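Local coordinates for eukaryotic translation initiation factor 2D (Homo sapiens, PDB 5W2F), which delivers tRNA to the P-site of the eukaryotic ribosome without needing GTP, acting in translation initiation, at residues Y40-D45 and L77-L82. Residues are numbered along the deposited sequence; the frame is centred on the assembly and turned at random.
Sequences YAKKND and LPWDSL
In the SWIB/MDM2 region of the C-terminal part of eIF2D, Trp79 at the start of helix 79-89 bridges to the last turn of helix 30-43, bringing the CZ3-CH2 side of its six-membered ring up to Ala41. The methyl CB of Ala41 lies 3.7 Å from Trp79 CZ3 and almost as near CH2, meeting the indole obliquely. Lys42 adds a looser touch from its aliphatic stem, CG standing 4.4 Å from Trp79 CH2. With CG anti to the carbonyl carbon (chi1 -68°), the indole spans much of the gap between backbones whose nearest CA atoms, those of Ala41 and Trp79, are 9.3 Å apart. Its rotation is further fixed by NE1, which is hydrogen-bonded to the carbonyl O of Lys52. Val55, on strand 54-56 of the two-stranded antiparallel sheet, touches both Ala41 and Trp79, so the small apolar cluster joins helix, sheet and helix. Just beyond, helix 30-43 closes in a Schellman motif with Asp45 at the positive-phi C-prime position. Asn44 helps to finish that end: its ND2 donates to Tyr40 O at 2.9 Å, while its backbone N reaches the same oxygen from the opposite face of the carbonyl plane. ND2 also sits over the centre of the Tyr40 ring, 3.3 Å above its plane.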
# COMPACT_ATOMS: atom_id res chain seq x y z
N TYR A 40 -4.78 -6.84 -24.30
CA TYR A 40 -6.01 -6.15 -24.68
C TYR A 40 -5.78 -5.36 -25.98
O TYR A 40 -6.58 -5.44 -26.93
CB TYR A 40 -6.50 -5.24 -23.53
CG TYR A 40 -7.78 -4.53 -23.87
CD1 TYR A 40 -7.79 -3.32 -24.57
CD2 TYR A 40 -9.00 -5.07 -23.48
CE1 TYR A 40 -8.98 -2.68 -24.91
CE2 TYR A 40 -10.19 -4.44 -23.80
CZ TYR A 40 -10.18 -3.26 -24.52
OH TYR A 40 -11.38 -2.68 -24.83
N ALA A 41 -4.68 -4.63 -26.04
CA ALA A 41 -4.39 -3.84 -27.23
C ALA A 41 -4.22 -4.71 -28.47
O ALA A 41 -4.73 -4.39 -29.55
CB ALA A 41 -3.17 -2.98 -27.01
N LYS A 42 -3.51 -5.82 -28.31
CA LYS A 42 -3.25 -6.71 -29.44
C LYS A 42 -4.55 -7.41 -29.89
O LYS A 42 -4.86 -7.43 -31.10
CB LYS A 42 -2.16 -7.72 -29.07
CG LYS A 42 -0.78 -7.08 -28.96
CD LYS A 42 0.28 -7.95 -28.31
CE LYS A 42 0.72 -9.11 -29.14
NZ LYS A 42 1.78 -9.85 -28.39
N LYS A 43 -5.31 -7.93 -28.93
CA LYS A 43 -6.56 -8.64 -29.22
C LYS A 43 -7.59 -7.74 -29.92
O LYS A 43 -8.36 -8.22 -30.76
CB LYS A 43 -7.17 -9.22 -27.92
CG LYS A 43 -8.49 -9.97 -28.10
CD LYS A 43 -9.14 -10.33 -26.78
CE LYS A 43 -10.63 -10.61 -26.95
NZ LYS A 43 -10.89 -11.67 -27.97
N ASN A 44 -7.60 -6.45 -29.59
CA ASN A 44 -8.59 -5.52 -30.14
C ASN A 44 -8.07 -4.68 -31.31
O ASN A 44 -8.72 -3.73 -31.73
CB ASN A 44 -9.15 -4.66 -29.00
CG ASN A 44 -9.99 -5.48 -28.04
OD1 ASN A 44 -11.09 -5.91 -28.37
ND2 ASN A 44 -9.44 -5.75 -26.86
N ASP A 45 -6.91 -5.06 -31.85
CA ASP A 45 -6.31 -4.42 -33.03
C ASP A 45 -6.11 -2.93 -32.85
O ASP A 45 -6.41 -2.14 -33.75
CB ASP A 45 -7.13 -4.71 -34.30
CG ASP A 45 -7.20 -6.16 -34.62
OD1 ASP A 45 -6.14 -6.83 -34.51
OD2 ASP A 45 -8.30 -6.63 -34.99
N LEU A 77 -1.64 6.71 -27.39
CA LEU A 77 -0.62 6.74 -26.37
C LEU A 77 0.47 5.75 -26.69
O LEU A 77 0.19 4.64 -27.14
CB LEU A 77 -1.19 6.38 -25.00
CG LEU A 77 -2.10 7.40 -24.34
CD1 LEU A 77 -2.63 6.86 -23.03
CD2 LEU A 77 -1.35 8.70 -24.09
N PRO A 78 1.74 6.14 -26.42
CA PRO A 78 2.76 5.11 -26.41
C PRO A 78 2.46 4.02 -25.39
O PRO A 78 1.84 4.29 -24.36
CB PRO A 78 4.02 5.86 -25.99
CG PRO A 78 3.69 7.30 -26.02
CD PRO A 78 2.23 7.45 -25.98
N TRP A 79 2.93 2.81 -25.67
CA TRP A 79 2.69 1.67 -24.77
C TRP A 79 2.99 1.99 -23.31
O TRP A 79 2.20 1.71 -22.43
CB TRP A 79 3.56 0.50 -25.17
CG TRP A 79 3.22 -0.13 -26.46
CD1 TRP A 79 3.82 0.13 -27.65
CD2 TRP A 79 2.23 -1.13 -26.71
NE1 TRP A 79 3.27 -0.65 -28.63
CE2 TRP A 79 2.30 -1.44 -28.09
CE3 TRP A 79 1.31 -1.80 -25.90
CZ2 TRP A 79 1.48 -2.39 -28.67
CZ3 TRP A 79 0.50 -2.76 -26.49
CH2 TRP A 79 0.58 -3.03 -27.87
N ASP A 80 4.13 2.62 -23.06
CA ASP A 80 4.51 2.87 -21.67
C ASP A 80 3.61 3.88 -20.99
O ASP A 80 3.30 3.74 -19.81
CB ASP A 80 5.98 3.25 -21.57
CG ASP A 80 6.89 2.06 -21.85
OD1 ASP A 80 6.96 1.17 -20.99
OD2 ASP A 80 7.52 1.98 -22.93
N SER A 81 3.17 4.90 -21.72
CA SER A 81 2.22 5.84 -21.15
C SER A 81 0.88 5.19 -20.86
O SER A 81 0.26 5.45 -19.83
CB SER A 81 2.00 7.01 -22.10
OG SER A 81 3.21 7.75 -22.25
N LEU A 82 0.44 4.34 -21.78
CA LEU A 82 -0.80 3.61 -21.58
C LEU A 82 -0.72 2.79 -20.31
O LEU A 82 -1.62 2.81 -19.47
CB LEU A 82 -1.07 2.72 -22.79
CG LEU A 82 -2.27 1.78 -22.68
CD1 LEU A 82 -3.55 2.56 -22.45
CD2 LEU A 82 -2.34 0.90 -23.92